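Local coordinates for protein RNase NGR3 (Nicotiana glutinosa, PDB 1VD3) that probably cleaves RNA as a ribonuclease of the T2 family and binds the uridine nucleotide 2'-UMP in its active-site cleft, at residues 78-83 / 91-96. Sequence-based numbering, arbitrary orientation.
Sequences KNWPSL and VRFWSH. With U2P (phosphoric acid mono-[2-(2,4-dioxo-3,4-dihydro-2H-pyrimidin-1-yl)-4-hydroxy-5-hydroxymethyl-tetrahydro-furan-3-yl] ester), chain B.
Trp80, the first residue to leave helical geometry after helix 73-79, meets both Trp94 and Phe93 of the helix that follows, an example of how a residue just past a helix end can hold the next helix through both its backbone and its ring. Its backbone O accepts a hydrogen bond from Trp94 NE1 at 2.6 Å, bent to 146° at the hydrogen, and the donor lies in the carbonyl plane. That nitrogen and its neighbour CD1 form the edge of Trp94 that points at one face of the Trp80 five-membered ring in a T-shaped (edge-to-face) pair, with planes at 75° and NE1 3.4 Å from Trp80 CG. With CG anti to its own N (chi1 -162°), Trp80 sends its ring alongside its carbonyl, and the Trp94 edge meets carbonyl O and ring face together. Phe93 arrives at the Trp80 rim instead, CE2 lying 3.3 Å from Trp80 NE1. A leucine in place of Trp80 would probably leave the Trp94 edge without its aromatic face and open a gap beside Phe93. Pro81 contributes its O, 3.8 Å from Phe93 CE2, and Ser82 packs its CB against Phe93 CB at 3.9 Å. The Phe93 side chain lies close to those of His43 and Glu97, both predicted active-site residues, and on the same helix His96 NE2 donates a hydrogen bond of doubtfully short modelled length to O1P of 2'-UMP. Helix 109-123 packs on both tryptophans through Phe113, while Trp80 NE1 makes a weak hydrogen bond to His43 O, which places the cluster beside strand 41-48 of the antiparallel sheet.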
loop_
_atom_site.group_PDB
_atom_site.type_symbol
_atom_site.label_atom_id
_atom_site.label_comp_id
_atom_site.label_asym_id
_atom_site.label_seq_id
_atom_site.Cartn_x
_atom_site.Cartn_y
_atom_site.Cartn_z
ATOM N N LYS A 78 -8.058 3.908 -9.915
ATOM C CA LYS A 78 -7.146 2.938 -10.509
ATOM C C LYS A 78 -5.897 2.625 -9.690
ATOM O O LYS A 78 -5.355 1.529 -9.793
ATOM C CB LYS A 78 -6.729 3.392 -11.910
ATOM C CG LYS A 78 -7.845 3.299 -12.942
ATOM C CD LYS A 78 -7.303 3.412 -14.354
ATOM C CE LYS A 78 -8.413 3.262 -15.387
ATOM N NZ LYS A 78 -7.881 3.270 -16.783
ATOM N N ASN A 79 -5.440 3.576 -8.882
ATOM C CA ASN A 79 -4.236 3.358 -8.085
ATOM C C ASN A 79 -4.493 3.147 -6.598
ATOM O O ASN A 79 -3.570 2.809 -5.850
ATOM C CB ASN A 79 -3.259 4.526 -8.260
ATOM C CG ASN A 79 -2.754 4.659 -9.685
ATOM O OD1 ASN A 79 -2.474 3.664 -10.355
ATOM N ND2 ASN A 79 -2.624 5.894 -10.151
ATOM N N TRP A 80 -5.740 3.345 -6.179
ATOM C CA TRP A 80 -6.119 3.180 -4.777
ATOM C C TRP A 80 -7.531 2.599 -4.708
ATOM O O TRP A 80 -8.405 3.122 -4.009
ATOM C CB TRP A 80 -6.094 4.536 -4.075
ATOM C CG TRP A 80 -6.044 4.457 -2.580
ATOM C CD1 TRP A 80 -6.508 3.444 -1.789
ATOM C CD2 TRP A 80 -5.507 5.446 -1.697
ATOM N NE1 TRP A 80 -6.288 3.744 -0.461
ATOM C CE2 TRP A 80 -5.677 4.967 -0.379
ATOM C CE3 TRP A 80 -4.898 6.694 -1.892
ATOM C CZ2 TRP A 80 -5.260 5.695 0.743
ATOM C CZ3 TRP A 80 -4.484 7.420 -0.775
ATOM C CH2 TRP A 80 -4.669 6.915 0.525
ATOM N N PRO A 81 -7.771 1.496 -5.425
ATOM C CA PRO A 81 -9.091 0.869 -5.435
ATOM C C PRO A 81 -9.451 0.133 -4.152
ATOM O O PRO A 81 -8.584 -0.211 -3.349
ATOM C CB PRO A 81 -8.987 -0.093 -6.606
ATOM C CG PRO A 81 -7.581 -0.596 -6.455
ATOM C CD PRO A 81 -6.805 0.684 -6.193
ATOM N N SER A 82 -10.747 -0.083 -3.957
ATOM C CA SER A 82 -11.217 -0.851 -2.816
ATOM C C SER A 82 -11.576 -2.208 -3.405
ATOM O O SER A 82 -12.329 -2.284 -4.373
ATOM C CB SER A 82 -12.463 -0.228 -2.193
ATOM O OG SER A 82 -12.986 -1.093 -1.200
ATOM N N LEU A 83 -11.030 -3.277 -2.839
ATOM C CA LEU A 83 -11.312 -4.616 -3.338
ATOM C C LEU A 83 -12.308 -5.333 -2.438
ATOM O O LEU A 83 -12.589 -6.515 -2.623
ATOM C CB LEU A 83 -10.020 -5.426 -3.426
ATOM C CG LEU A 83 -8.931 -4.835 -4.326
ATOM C CD1 LEU A 83 -7.718 -5.763 -4.343
ATOM C CD2 LEU A 83 -9.479 -4.639 -5.728
ATOM N N VAL A 91 -14.733 5.446 -2.530
ATOM C CA VAL A 91 -14.921 6.589 -1.644
ATOM C C VAL A 91 -14.992 6.211 -0.171
ATOM O O VAL A 91 -14.456 6.923 0.679
ATOM C CB VAL A 91 -16.187 7.386 -2.022
ATOM C CG1 VAL A 91 -16.396 8.537 -1.048
ATOM C CG2 VAL A 91 -16.049 7.919 -3.440
ATOM N N ARG A 92 -15.657 5.102 0.138
ATOM C CA ARG A 92 -15.763 4.659 1.526
ATOM C C ARG A 92 -14.375 4.356 2.072
ATOM O O ARG A 92 -14.024 4.767 3.179
ATOM C CB ARG A 92 -16.628 3.397 1.638
ATOM C CG ARG A 92 -16.614 2.788 3.039
ATOM C CD ARG A 92 -17.335 1.446 3.125
ATOM N NE ARG A 92 -18.788 1.575 3.042
ATOM C CZ ARG A 92 -19.636 0.561 3.201
ATOM N NH1 ARG A 92 -19.176 -0.658 3.451
ATOM N NH2 ARG A 92 -20.945 0.764 3.107
ATOM N N PHE A 93 -13.596 3.624 1.283
ATOM C CA PHE A 93 -12.243 3.246 1.668
ATOM C C PHE A 93 -11.358 4.482 1.834
ATOM O O PHE A 93 -10.593 4.581 2.795
ATOM C CB PHE A 93 -11.665 2.297 0.614
ATOM C CG PHE A 93 -10.290 1.783 0.937
ATOM C CD1 PHE A 93 -9.924 1.487 2.248
ATOM C CD2 PHE A 93 -9.372 1.548 -0.082
ATOM C CE1 PHE A 93 -8.660 0.962 2.538
ATOM C CE2 PHE A 93 -8.109 1.024 0.196
ATOM C CZ PHE A 93 -7.754 0.730 1.510
ATOM N N TRP A 94 -11.469 5.427 0.909
ATOM C CA TRP A 94 -10.670 6.647 0.991
ATOM C C TRP A 94 -11.106 7.474 2.187
ATOM O O TRP A 94 -10.286 8.112 2.848
ATOM C CB TRP A 94 -10.806 7.480 -0.286
ATOM C CG TRP A 94 -10.385 6.739 -1.514
ATOM C CD1 TRP A 94 -9.372 5.826 -1.614
ATOM C CD2 TRP A 94 -10.963 6.840 -2.819
ATOM N NE1 TRP A 94 -9.289 5.347 -2.896
ATOM C CE2 TRP A 94 -10.253 5.953 -3.659
ATOM C CE3 TRP A 94 -12.011 7.595 -3.364
ATOM C CZ2 TRP A 94 -10.559 5.795 -5.013
ATOM C CZ3 TRP A 94 -12.315 7.440 -4.711
ATOM C CH2 TRP A 94 -11.590 6.545 -5.520
ATOM N N SER A 95 -12.406 7.471 2.461
ATOM C CA SER A 95 -12.924 8.217 3.595
ATOM C C SER A 95 -12.353 7.609 4.868
ATOM O O SER A 95 -11.895 8.320 5.763
ATOM C CB SER A 95 -14.449 8.145 3.629
ATOM O OG SER A 95 -14.948 8.756 4.803
ATOM N N HIS A 96 -12.385 6.281 4.934
ATOM C CA HIS A 96 -11.875 5.545 6.077
ATOM C C HIS A 96 -10.398 5.832 6.338
ATOM O O HIS A 96 -10.008 6.095 7.473
ATOM C CB HIS A 96 -12.062 4.044 5.858
ATOM C CG HIS A 96 -11.297 3.198 6.826
ATOM N ND1 HIS A 96 -11.618 3.122 8.165
ATOM C CD2 HIS A 96 -10.211 2.408 6.654
ATOM C CE1 HIS A 96 -10.762 2.323 8.776
ATOM N NE2 HIS A 96 -9.898 1.876 7.880
HETATM O "O5'" U2P B . -3.888 -5.924 9.222
HETATM C "C5'" U2P B . -3.851 -4.887 10.234
HETATM C "C4'" U2P B . -4.759 -3.720 9.822
HETATM O "O4'" U2P B . -4.687 -2.642 10.869
HETATM C "C1'" U2P B . -4.195 -1.283 10.398
HETATM N N1 U2P B . -2.877 -0.788 10.992
HETATM C C6 U2P B . -1.938 -1.775 11.172
HETATM C C5 U2P B . -0.583 -1.484 11.481
HETATM C C4 U2P B . -0.199 -0.065 11.658
HETATM O O4 U2P B . 0.966 0.282 11.825
HETATM N N3 U2P B . -1.274 0.878 11.615
HETATM C C2 U2P B . -2.626 0.589 11.314
HETATM O O2 U2P B . -3.461 1.470 11.341
HETATM C "C2'" U2P B . -4.412 -1.441 8.878
HETATM O "O2'" U2P B . -5.783 -1.144 8.475
HETATM P P U2P B . -6.432 0.275 8.275
HETATM O O1P U2P B . -7.799 0.674 8.061
HETATM O O2P U2P B . -5.662 1.276 9.077
HETATM O O3P U2P B . -5.990 0.566 6.922
HETATM C "C3'" U2P B . -4.194 -2.940 8.610
HETATM O "O3'" U2P B . -4.931 -3.300 7.384
#